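Local coordinates for protein 2-hydroxymethyl glutarate dehydrogenase (Eubacterium barkeri, PDB 3CKY) that catalyses the NAD-dependent interconversion of 2-formylglutarate and (S)-2-hydroxymethylglutarate, a step in the fermentation of nicotinate, at residues Thr29-Phe33 against Ala48-Asn54; Leu85-Gly91 against Val111-Ile117; Gly134-Val140 against Leu154-Lys159; Leu192-Lys197 against Thr293-Val297. All coordinates share one frame; numbering follows the deposited sequence.

Interaction 1 (Thr29-Phe33 against Ala48-Asn54); sequences TVYAF and AQACENN
The F33 ring lies with one face over the backbone of N53. N53 CA sits 3.7 Å from the centroid of the F33 ring, 12° off the normal, a CH-pi contact. Two oxygens come in at the ring edge, near its plane. C51 O is 3.3 Å from F33 CD1, and N54 OD1 is 3.3 Å from F33 CD2. The N54 amide stands nearly upright to the ring, its plane turned by 81°. With CG anti to the backbone N (chi1 172°), F33 reaches over the start of helix 54-60, where N53 is the N-cap and its OD1 accepts from K56 N. The Y31 ring is met obliquely: Q49 CB is 3.8 Å from Y31 CD1, and C51 SG makes a sulfur-aromatic contact and also touches Y31 CB. The two strands run parallel, as the ends of a right-handed beta-alpha-beta unit of the Rossmann fold, with helix 37-44 as the crossover. Strand 49-50 is one edge of the sheet within this chain. Q49 N gives to V30 O at 2.8 Å, nearly straight on. A32 N gives to Q49 O, and C51 N to A32 O. V30 and A48 pack against L24 of helix 16-25.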
loop_
_atom_site.group_PDB
_atom_site.type_symbol
_atom_site.label_atom_id
_atom_site.label_comp_id
_atom_site.label_asym_id
_atom_site.label_seq_id
_atom_site.Cartn_x
_atom_site.Cartn_y
_atom_site.Cartn_z
ATOM N N THR A 29 -48.478 12.626 -8.183
ATOM C CA THR A 29 -48.913 11.233 -8.094
ATOM C C THR A 29 -47.715 10.314 -7.861
ATOM O O THR A 29 -46.778 10.301 -8.659
ATOM C CB THR A 29 -49.632 10.782 -9.379
ATOM O OG1 THR A 29 -50.777 11.614 -9.615
ATOM C CG2 THR A 29 -50.072 9.331 -9.266
ATOM N N VAL A 30 -47.764 9.550 -6.770
ATOM C CA VAL A 30 -46.667 8.669 -6.366
ATOM C C VAL A 30 -47.131 7.213 -6.238
ATOM O O VAL A 30 -47.987 6.897 -5.409
ATOM C CB VAL A 30 -46.057 9.114 -5.009
ATOM C CG1 VAL A 30 -45.001 8.121 -4.542
ATOM C CG2 VAL A 30 -45.469 10.516 -5.111
ATOM N N TYR A 31 -46.562 6.338 -7.067
ATOM C CA TYR A 31 -46.739 4.889 -6.932
ATOM C C TYR A 31 -45.580 4.320 -6.118
ATOM O O TYR A 31 -44.483 4.874 -6.133
ATOM C CB TYR A 31 -46.791 4.217 -8.306
ATOM C CG TYR A 31 -47.891 4.738 -9.199
ATOM C CD1 TYR A 31 -49.179 4.215 -9.132
ATOM C CD2 TYR A 31 -47.645 5.758 -10.109
ATOM C CE1 TYR A 31 -50.197 4.697 -9.957
ATOM C CE2 TYR A 31 -48.654 6.246 -10.934
ATOM C CZ TYR A 31 -49.924 5.712 -10.853
ATOM O OH TYR A 31 -50.910 6.197 -11.675
ATOM N N ALA A 32 -45.812 3.220 -5.407
ATOM C CA ALA A 32 -44.787 2.678 -4.514
ATOM C C ALA A 32 -44.937 1.185 -4.193
ATOM O O ALA A 32 -46.047 0.669 -4.029
ATOM C CB ALA A 32 -44.753 3.484 -3.221
ATOM N N PHE A 33 -43.791 0.507 -4.115
ATOM C CA PHE A 33 -43.699 -0.850 -3.584
ATOM C C PHE A 33 -42.439 -1.035 -2.733
ATOM O O PHE A 33 -41.393 -0.439 -2.998
ATOM C CB PHE A 33 -43.693 -1.890 -4.703
ATOM C CG PHE A 33 -43.403 -3.284 -4.215
ATOM C CD1 PHE A 33 -44.400 -4.046 -3.621
ATOM C CD2 PHE A 33 -42.126 -3.820 -4.315
ATOM C CE1 PHE A 33 -44.133 -5.327 -3.150
ATOM C CE2 PHE A 33 -41.851 -5.099 -3.852
ATOM C CZ PHE A 33 -42.855 -5.854 -3.269
ATOM N N ALA A 48 -50.067 8.067 -1.330
ATOM C CA ALA A 48 -49.379 7.214 -2.296
ATOM C C ALA A 48 -50.305 6.100 -2.773
ATOM O O ALA A 48 -51.184 5.656 -2.033
ATOM C CB ALA A 48 -48.125 6.618 -1.680
ATOM N N GLN A 49 -50.107 5.664 -4.014
ATOM C CA GLN A 49 -50.831 4.524 -4.557
ATOM C C GLN A 49 -49.958 3.266 -4.494
ATOM O O GLN A 49 -48.935 3.171 -5.174
ATOM C CB GLN A 49 -51.283 4.808 -5.991
ATOM C CG GLN A 49 -52.400 5.854 -6.078
ATOM C CD GLN A 49 -53.095 5.879 -7.430
ATOM O OE1 GLN A 49 -53.195 6.928 -8.068
ATOM N NE2 GLN A 49 -53.581 4.722 -7.874
ATOM N N ALA A 50 -50.368 2.307 -3.665
ATOM C CA ALA A 50 -49.605 1.078 -3.466
ATOM C C ALA A 50 -49.645 0.187 -4.708
ATOM O O ALA A 50 -50.633 0.177 -5.446
ATOM C CB ALA A 50 -50.123 0.322 -2.251
ATOM N N CYS A 51 -48.555 -0.541 -4.933
ATOM C CA CYS A 51 -48.445 -1.481 -6.045
ATOM C C CYS A 51 -48.037 -2.861 -5.533
ATOM O O CYS A 51 -47.454 -2.993 -4.456
ATOM C CB CYS A 51 -47.422 -0.984 -7.070
ATOM S SG CYS A 51 -47.829 0.587 -7.845
ATOM N N GLU A 52 -48.342 -3.881 -6.330
ATOM C CA GLU A 52 -48.125 -5.278 -5.960
ATOM C C GLU A 52 -46.653 -5.682 -5.997
ATOM O O GLU A 52 -46.225 -6.565 -5.252
ATOM C CB GLU A 52 -48.907 -6.169 -6.924
ATOM C CG GLU A 52 -49.080 -7.608 -6.493
ATOM C CD GLU A 52 -49.754 -8.426 -7.568
ATOM O OE1 GLU A 52 -49.149 -8.599 -8.647
ATOM O OE2 GLU A 52 -50.890 -8.887 -7.339
ATOM N N ASN A 53 -45.891 -5.038 -6.874
ATOM C CA ASN A 53 -44.492 -5.397 -7.103
ATOM C C ASN A 53 -43.751 -4.303 -7.876
ATOM O O ASN A 53 -44.348 -3.296 -8.252
ATOM C CB ASN A 53 -44.428 -6.727 -7.859
ATOM C CG ASN A 53 -45.256 -6.716 -9.126
ATOM O OD1 ASN A 53 -45.106 -5.834 -9.970
ATOM N ND2 ASN A 53 -46.139 -7.704 -9.269
ATOM N N ASN A 54 -42.457 -4.511 -8.109
ATOM C CA ASN A 54 -41.619 -3.551 -8.850
ATOM C C ASN A 54 -42.098 -3.273 -10.270
ATOM O O ASN A 54 -42.114 -2.128 -10.713
ATOM C CB ASN A 54 -40.170 -4.048 -8.926
ATOM C CG ASN A 54 -39.470 -4.060 -7.574
ATOM O OD1 ASN A 54 -39.880 -3.376 -6.640
ATOM N ND2 ASN A 54 -38.398 -4.837 -7.471
#

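Interaction 2 (Leu85-Gly91 against Val111-Ile117); sequences LSACKAG and VAAEKGI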
loop_
_atom_site.group_PDB
_atom_site.type_symbol
_atom_site.label_atom_id
_atom_site.label_comp_id
_atom_site.label_asym_id
_atom_site.label_seq_id
_atom_site.Cartn_x
_atom_site.Cartn_y
_atom_site.Cartn_z
ATOM N N LEU A 85 -36.689 -2.788 -16.003
ATOM C CA LEU A 85 -36.476 -2.284 -17.366
ATOM C C LEU A 85 -37.493 -2.823 -18.369
ATOM O O LEU A 85 -38.031 -2.063 -19.177
ATOM C CB LEU A 85 -35.047 -2.593 -17.842
ATOM C CG LEU A 85 -33.957 -1.510 -17.693
ATOM C CD1 LEU A 85 -34.349 -0.379 -16.767
ATOM C CD2 LEU A 85 -32.632 -2.130 -17.256
ATOM N N SER A 86 -37.765 -4.125 -18.312
ATOM C CA SER A 86 -38.713 -4.748 -19.234
ATOM C C SER A 86 -40.148 -4.232 -19.050
ATOM O O SER A 86 -40.947 -4.281 -19.986
ATOM C CB SER A 86 -38.684 -6.277 -19.094
ATOM O OG SER A 86 -39.229 -6.697 -17.854
ATOM N N ALA A 87 -40.466 -3.741 -17.851
ATOM C CA ALA A 87 -41.818 -3.271 -17.528
ATOM C C ALA A 87 -42.009 -1.760 -17.700
ATOM O O ALA A 87 -43.125 -1.267 -17.559
ATOM C CB ALA A 87 -42.183 -3.676 -16.108
ATOM N N CYS A 88 -40.931 -1.031 -17.988
ATOM C CA CYS A 88 -41.017 0.411 -18.228
ATOM C C CYS A 88 -41.479 0.706 -19.645
ATOM O O CYS A 88 -41.070 0.028 -20.590
ATOM C CB CYS A 88 -39.660 1.082 -18.040
ATOM S SG CYS A 88 -39.069 1.129 -16.367
ATOM N N LYS A 89 -42.317 1.732 -19.782
ATOM C CA LYS A 89 -42.642 2.291 -21.087
ATOM C C LYS A 89 -41.444 3.108 -21.548
ATOM O O LYS A 89 -40.664 3.598 -20.727
ATOM C CB LYS A 89 -43.894 3.172 -21.002
ATOM C CG LYS A 89 -44.336 3.827 -22.317
ATOM C CD LYS A 89 -44.712 2.814 -23.417
ATOM C CE LYS A 89 -45.978 2.042 -23.072
ATOM N NZ LYS A 89 -46.704 1.574 -24.279
ATOM N N ALA A 90 -41.281 3.226 -22.861
ATOM C CA ALA A 90 -40.217 4.048 -23.430
ATOM C C ALA A 90 -40.404 5.516 -23.039
ATOM O O ALA A 90 -41.530 5.999 -22.926
ATOM C CB ALA A 90 -40.181 3.896 -24.942
ATOM N N GLY A 91 -39.292 6.208 -22.807
ATOM C CA GLY A 91 -39.318 7.598 -22.344
ATOM C C GLY A 91 -39.352 7.735 -20.831
ATOM O O GLY A 91 -39.278 8.846 -20.305
ATOM N N VAL A 111 -28.163 -0.770 -21.456
ATOM C CA VAL A 111 -29.271 -1.716 -21.591
ATOM C C VAL A 111 -30.611 -0.970 -21.574
ATOM O O VAL A 111 -31.532 -1.317 -22.320
ATOM C CB VAL A 111 -29.257 -2.848 -20.505
ATOM C CG1 VAL A 111 -27.899 -3.530 -20.446
ATOM C CG2 VAL A 111 -29.641 -2.324 -19.142
ATOM N N ALA A 112 -30.708 0.059 -20.734
ATOM C CA ALA A 112 -31.906 0.887 -20.660
ATOM C C ALA A 112 -32.155 1.627 -21.980
ATOM O O ALA A 112 -33.280 1.640 -22.486
ATOM C CB ALA A 112 -31.794 1.883 -19.492
ATOM N N ALA A 113 -31.096 2.220 -22.532
ATOM C CA ALA A 113 -31.178 3.017 -23.762
ATOM C C ALA A 113 -31.749 2.253 -24.956
ATOM O O ALA A 113 -32.503 2.823 -25.750
ATOM C CB ALA A 113 -29.806 3.589 -24.115
ATOM N N GLU A 114 -31.400 0.976 -25.105
ATOM C CA GLU A 114 -31.951 0.181 -26.214
ATOM C C GLU A 114 -33.465 -0.058 -26.072
ATOM O O GLU A 114 -34.143 -0.355 -27.056
ATOM C CB GLU A 114 -31.213 -1.154 -26.375
ATOM C CG GLU A 114 -31.169 -2.005 -25.112
ATOM C CD GLU A 114 -30.854 -3.464 -25.372
ATOM O OE1 GLU A 114 -31.336 -4.024 -26.388
ATOM O OE2 GLU A 114 -30.134 -4.058 -24.542
ATOM N N LYS A 115 -33.981 0.073 -24.849
ATOM C CA LYS A 115 -35.421 0.001 -24.583
ATOM C C LYS A 115 -36.076 1.385 -24.564
ATOM O O LYS A 115 -37.250 1.520 -24.209
ATOM C CB LYS A 115 -35.674 -0.694 -23.242
ATOM C CG LYS A 115 -35.131 -2.114 -23.157
ATOM C CD LYS A 115 -35.395 -2.729 -21.789
ATOM C CE LYS A 115 -35.440 -4.253 -21.859
ATOM N NZ LYS A 115 -35.411 -4.863 -20.498
ATOM N N GLY A 116 -35.316 2.413 -24.931
ATOM C CA GLY A 116 -35.816 3.785 -24.919
ATOM C C GLY A 116 -35.988 4.360 -23.520
ATOM O O GLY A 116 -36.704 5.346 -23.338
ATOM N N ILE A 117 -35.326 3.753 -22.537
ATOM C CA ILE A 117 -35.428 4.186 -21.147
ATOM C C ILE A 117 -34.190 4.997 -20.773
ATOM O O ILE A 117 -33.062 4.587 -21.055
ATOM C CB ILE A 117 -35.541 2.977 -20.188
ATOM C CG1 ILE A 117 -36.770 2.128 -20.536
ATOM C CG2 ILE A 117 -35.597 3.452 -18.728
ATOM C CD1 ILE A 117 -36.723 0.735 -19.957
#
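K115 leaves its backbone with CG anti to the carbonyl carbon (chi1 -59°), and its chain then runs extended alongside L85. K115 CD lies 4.0 Å from L85 CB, and NZ ends 3.5 Å from the same L85 CB. I117 has its CG1 on the corresponding side (chi1 -59°), and an extended chi2 carries CD1 in between L85 and C88. I117 CD1 is 3.5 Å from C88 CB and 4.1 Å from L85 CD1. The other L85 methyl, CD2, meets V111 CG2 at 3.5 Å, the side chains crossing at about a right angle. The helix that ends here, 102-114, closes in a Schellman motif with G116 as the C-prime residue. A112 O takes both K115 N and I117 N, from opposite faces of its plane. G116 O accepts from G91 N at 2.8 Å, with the donor well above the carbonyl plane. With K115 replaced by an alanine, the flank of L85 would probably lose the aliphatic chain that now covers it. C88 and I117 also touch I94 of strand 93-96. K115 NZ lies 3.3 Å from S86 N, but both are donors. Only one hydrogen bond crosses, so apolar packing probably carries most of the contact.

Interaction 3 (Gly134-Val140 against Leu154-Lys159); sequences GTLTIMV and LSVIGK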
loop_
_atom_site.group_PDB
_atom_site.type_symbol
_atom_site.label_atom_id
_atom_site.label_comp_id
_atom_site.label_asym_id
_atom_site.label_seq_id
_atom_site.Cartn_x
_atom_site.Cartn_y
_atom_site.Cartn_z
ATOM N N GLY A 134 -36.467 17.878 2.818
ATOM C CA GLY A 134 -36.404 18.146 1.383
ATOM C C GLY A 134 -35.207 18.999 0.986
ATOM O O GLY A 134 -35.270 19.747 0.005
ATOM N N THR A 135 -34.120 18.881 1.747
ATOM C CA THR A 135 -32.934 19.720 1.557
ATOM C C THR A 135 -31.713 18.933 1.084
ATOM O O THR A 135 -30.589 19.444 1.120
ATOM C CB THR A 135 -32.581 20.468 2.859
ATOM O OG1 THR A 135 -32.298 19.525 3.904
ATOM C CG2 THR A 135 -33.732 21.367 3.269
ATOM N N LEU A 136 -31.942 17.702 0.624
ATOM C CA LEU A 136 -30.874 16.842 0.118
ATOM C C LEU A 136 -30.061 17.516 -0.983
ATOM O O LEU A 136 -30.614 18.235 -1.822
ATOM C CB LEU A 136 -31.456 15.539 -0.451
ATOM C CG LEU A 136 -32.006 14.513 0.533
ATOM C CD1 LEU A 136 -32.684 13.392 -0.240
ATOM C CD2 LEU A 136 -30.908 13.972 1.439
ATOM N N THR A 137 -28.753 17.277 -0.979
ATOM C CA THR A 137 -27.912 17.630 -2.123
ATOM C C THR A 137 -27.925 16.451 -3.067
ATOM O O THR A 137 -27.684 15.323 -2.654
ATOM C CB THR A 137 -26.478 17.981 -1.704
ATOM O OG1 THR A 137 -26.510 19.179 -0.924
ATOM C CG2 THR A 137 -25.586 18.205 -2.923
ATOM N N ILE A 138 -28.243 16.709 -4.327
ATOM C CA ILE A 138 -28.400 15.659 -5.321
ATOM C C ILE A 138 -27.426 15.891 -6.468
ATOM O O ILE A 138 -27.433 16.957 -7.088
ATOM C CB ILE A 138 -29.851 15.586 -5.839
ATOM C CG1 ILE A 138 -30.822 15.367 -4.655
ATOM C CG2 ILE A 138 -29.991 14.477 -6.891
ATOM C CD1 ILE A 138 -32.294 15.218 -5.036
ATOM N N MET A 139 -26.585 14.889 -6.735
ATOM C CA MET A 139 -25.548 14.991 -7.749
ATOM C C MET A 139 -25.935 14.104 -8.937
ATOM O O MET A 139 -25.986 12.883 -8.815
ATOM C CB MET A 139 -24.203 14.572 -7.156
ATOM C CG MET A 139 -23.708 15.481 -6.003
ATOM S SD MET A 139 -22.912 14.592 -4.610
ATOM C CE MET A 139 -24.321 13.647 -4.015
ATOM N N VAL A 140 -26.187 14.732 -10.089
ATOM C CA VAL A 140 -26.811 14.051 -11.224
ATOM C C VAL A 140 -25.872 13.869 -12.414
ATOM O O VAL A 140 -25.229 14.818 -12.860
ATOM C CB VAL A 140 -28.068 14.816 -11.708
ATOM C CG1 VAL A 140 -28.779 14.032 -12.816
ATOM C CG2 VAL A 140 -29.018 15.081 -10.541
ATOM N N LEU A 154 -36.752 16.587 -8.878
ATOM C CA LEU A 154 -35.585 16.613 -7.991
ATOM C C LEU A 154 -35.633 17.804 -7.028
ATOM O O LEU A 154 -35.259 17.688 -5.862
ATOM C CB LEU A 154 -34.290 16.677 -8.816
ATOM C CG LEU A 154 -33.567 15.377 -9.176
ATOM C CD1 LEU A 154 -34.482 14.154 -9.183
ATOM C CD2 LEU A 154 -32.847 15.543 -10.513
ATOM N N SER A 155 -36.108 18.943 -7.525
ATOM C CA SER A 155 -36.153 20.177 -6.742
ATOM C C SER A 155 -37.166 20.157 -5.599
ATOM O O SER A 155 -37.069 20.974 -4.690
ATOM C CB SER A 155 -36.432 21.367 -7.657
ATOM O OG SER A 155 -35.335 21.559 -8.537
ATOM N N VAL A 156 -38.129 19.237 -5.639
ATOM C CA VAL A 156 -39.046 19.053 -4.499
ATOM C C VAL A 156 -38.373 18.263 -3.376
ATOM O O VAL A 156 -38.470 18.634 -2.214
ATOM C CB VAL A 156 -40.407 18.392 -4.897
ATOM C CG1 VAL A 156 -40.193 17.098 -5.637
ATOM C CG2 VAL A 156 -41.258 18.134 -3.667
ATOM N N ILE A 157 -37.666 17.195 -3.728
ATOM C CA ILE A 157 -37.052 16.316 -2.724
ATOM C C ILE A 157 -35.670 16.791 -2.226
ATOM O O ILE A 157 -35.223 16.392 -1.147
ATOM C CB ILE A 157 -36.966 14.863 -3.235
ATOM C CG1 ILE A 157 -36.095 14.757 -4.504
ATOM C CG2 ILE A 157 -38.375 14.326 -3.498
ATOM C CD1 ILE A 157 -35.736 13.334 -4.891
ATOM N N GLY A 158 -35.010 17.644 -3.006
ATOM C CA GLY A 158 -33.692 18.174 -2.647
ATOM C C GLY A 158 -33.626 19.682 -2.753
ATOM O O GLY A 158 -34.533 20.306 -3.293
ATOM N N LYS A 159 -32.550 20.268 -2.236
ATOM C CA LYS A 159 -32.323 21.704 -2.350
ATOM C C LYS A 159 -31.250 21.997 -3.413
ATOM O O LYS A 159 -31.570 22.543 -4.477
ATOM C CB LYS A 159 -31.957 22.294 -0.984
ATOM C CG LYS A 159 -31.607 23.779 -0.988
ATOM C CD LYS A 159 -31.650 24.356 0.414
ATOM C CE LYS A 159 -30.940 25.676 0.477
ATOM N NZ LYS A 159 -31.130 26.365 1.777
#
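I138 packs against I157 within a beta-alpha-beta unit: strand 136-141, helix 144-157 and strand 158-165, at the far end of the Rossmann-type sheet from strand 49-50. The apolar part is buried. I138 CD1 lies 3.9 Å from I157 CG1, the two side chains crossing at about a right angle. I157 holds CG1 between its backbone N and carbonyl carbon (chi1 61°), which brings CG1 against I138 CD1. The same I138 CD1 is 4.0 Å from G158 CA. A side chain at G158 would clash with I138 CD1 and with L136 O, so the close approach depends on the glycine. Two residues on, V140 CG2 touches L154 CD2 at 3.9 Å. A122 and V124 of strand 118-125 also touch I138, while M19 and L23 of helix 16-25 touch I157.

At the other end backbone meets backbone, and the approach is closer still. There G134, the C-prime residue of the Schellman motif that ends helix 127-133, passes I157. Its CA is 3.3 Å from I157 O, a CA-H...O contact. The loose, solvent side is confined to T135 and the K159 side chain. They meet through K159 CB, 3.7 Å from T135 CA, and the extended lysine chain leads away from the strand. A single hydrogen bond crosses the contact: K159 N gives to L136 O at 2.8 Å, the donor tilted 23° from the carbonyl plane.

Interaction 4 (Leu192-Lys197 against Thr293-Val297); sequences LVLGVK and TGVSV
The C-terminal end of the long helix 169-197 is met by the segment that follows helix 286-293, in the all-helical C-terminal part of this two-domain dehydrogenase. V193 and V196 are one turn apart on the helix, and V295 and V297 come down on them. V196 and V295 slide past each other in opposite directions, with V196 CG1 3.6 Å from V295 CG1. The other V196 methyl, CG2, meets V297 CG2 at 3.7 Å. V196 CG1 also touches the backbone, 3.4 Å from S296 O. Its CG1 stands anti to the backbone N (chi1 171°), which spreads the two methyls between the two valines. V193 CG1 is 4.0 Å from V295 CB, and V193 CG2 is 3.9 Å from V297 CG2. An alanine at V196 is likely to leave a gap between V295 and V297 and weaken the grip on the segment. K197 crosses V295 at about a right angle, with its CD 3.7 Å from V295 CG2. No direct hydrogen bond joins the segments. A water bridges them instead, accepting from K197 NZ and giving to T293 O at 2.9 Å. T293 OG1 accepts from V295 N in an ST turn and also bonds W289 O. V297 N is held by E290. Around the contact, I286 of helix 286-293 touches L192, V193 and V297. I227 of helix 217-228 covers L192 and V297, and M205 of helix 202-210 touches L192 and V196. V257 of a second subunit packs on V193 and K197.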
loop_
_atom_site.group_PDB
_atom_site.type_symbol
_atom_site.label_atom_id
_atom_site.label_comp_id
_atom_site.label_asym_id
_atom_site.label_seq_id
_atom_site.Cartn_x
_atom_site.Cartn_y
_atom_site.Cartn_z
ATOM N N LEU A 192 -2.804 11.470 15.423
ATOM C CA LEU A 192 -3.194 11.751 16.800
ATOM C C LEU A 192 -2.470 10.842 17.789
ATOM O O LEU A 192 -2.024 11.280 18.845
ATOM C CB LEU A 192 -4.705 11.621 16.960
ATOM C CG LEU A 192 -5.553 12.705 16.279
ATOM C CD1 LEU A 192 -7.040 12.400 16.472
ATOM C CD2 LEU A 192 -5.207 14.092 16.820
ATOM N N VAL A 193 -2.336 9.577 17.423
ATOM C CA VAL A 193 -1.585 8.622 18.227
ATOM C C VAL A 193 -0.110 9.036 18.364
ATOM O O VAL A 193 0.456 8.964 19.463
ATOM C CB VAL A 193 -1.704 7.211 17.623
ATOM C CG1 VAL A 193 -0.737 6.230 18.302
ATOM C CG2 VAL A 193 -3.172 6.742 17.673
ATOM N N LEU A 194 0.493 9.464 17.247
ATOM C CA LEU A 194 1.863 9.973 17.241
ATOM C C LEU A 194 2.022 11.156 18.190
ATOM O O LEU A 194 2.957 11.190 18.983
ATOM C CB LEU A 194 2.268 10.398 15.829
ATOM C CG LEU A 194 3.712 10.934 15.629
ATOM C CD1 LEU A 194 4.773 9.880 15.967
ATOM C CD2 LEU A 194 3.927 11.494 14.232
ATOM N N GLY A 195 1.095 12.110 18.088
ATOM C CA GLY A 195 1.110 13.322 18.895
ATOM C C GLY A 195 1.054 13.021 20.365
ATOM O O GLY A 195 1.845 13.563 21.121
ATOM N N VAL A 196 0.130 12.141 20.755
ATOM C CA VAL A 196 0.003 11.735 22.149
ATOM C C VAL A 196 1.295 11.076 22.609
ATOM O O VAL A 196 1.852 11.435 23.633
ATOM C CB VAL A 196 -1.226 10.820 22.407
ATOM C CG1 VAL A 196 -1.182 10.245 23.850
ATOM C CG2 VAL A 196 -2.523 11.611 22.172
ATOM N N LYS A 197 1.804 10.146 21.813
ATOM C CA LYS A 197 3.067 9.495 22.141
ATOM C C LYS A 197 4.219 10.500 22.340
ATOM O O LYS A 197 5.098 10.278 23.179
ATOM C CB LYS A 197 3.443 8.492 21.059
ATOM C CG LYS A 197 4.683 7.675 21.382
ATOM C CD LYS A 197 4.379 6.657 22.479
ATOM C CE LYS A 197 5.608 5.870 22.892
ATOM N NZ LYS A 197 5.268 4.413 22.972
ATOM N N THR A 293 -0.352 -0.101 20.134
ATOM C CA THR A 293 0.727 0.711 20.720
ATOM C C THR A 293 0.648 0.890 22.244
ATOM O O THR A 293 1.656 1.193 22.884
ATOM C CB THR A 293 0.775 2.151 20.062
ATOM O OG1 THR A 293 -0.438 2.880 20.334
ATOM C CG2 THR A 293 1.035 2.064 18.547
ATOM N N GLY A 294 -0.559 0.708 22.807
ATOM C CA GLY A 294 -0.843 1.067 24.168
ATOM C C GLY A 294 -1.043 2.552 24.357
ATOM O O GLY A 294 -1.204 3.010 25.467
ATOM N N VAL A 295 -1.026 3.322 23.279
ATOM C CA VAL A 295 -1.239 4.765 23.386
ATOM C C VAL A 295 -2.736 5.038 23.508
ATOM O O VAL A 295 -3.561 4.437 22.796
ATOM C CB VAL A 295 -0.628 5.537 22.190
ATOM C CG1 VAL A 295 -1.022 7.001 22.235
ATOM C CG2 VAL A 295 0.896 5.384 22.194
ATOM N N SER A 296 -3.074 5.911 24.451
ATOM C CA SER A 296 -4.460 6.301 24.675
ATOM C C SER A 296 -4.707 7.710 24.143
ATOM O O SER A 296 -4.076 8.663 24.589
ATOM C CB SER A 296 -4.813 6.248 26.163
ATOM O OG SER A 296 -6.157 6.676 26.342
ATOM N N VAL A 297 -5.603 7.805 23.166
ATOM C CA VAL A 297 -6.037 9.074 22.610
ATOM C C VAL A 297 -7.514 9.268 22.942
ATOM O O VAL A 297 -7.908 10.288 23.534
ATOM C CB VAL A 297 -5.844 9.132 21.067
ATOM C CG1 VAL A 297 -6.249 10.504 20.526
ATOM C CG2 VAL A 297 -4.412 8.809 20.685
HETATM O O HOH W 1 2.814 3.206 24.646
#

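Interactions 1, 2 and 3 all belong to the NAD-binding Rossmann domain. Interactions 1 and 3 reach the same sheet toward its opposite edges, with centres 21 Å apart. Interaction 2 lies 19 Å from interaction 1, centre to centre. None of the three touches another. Interaction 1 comes close to the probable cofactor site: the N54 side chain is about 3 Å from that of I10, a residue of the inferred NAD segment. In interaction 3, the side chain of L136 lies about 8 Å from that of K174, the probable active-site lysine. Interaction 4 is apart, with its centre 41 Å from that of interaction 3. Strand 158-165 is followed in the chain by helix 169-197, which connects them.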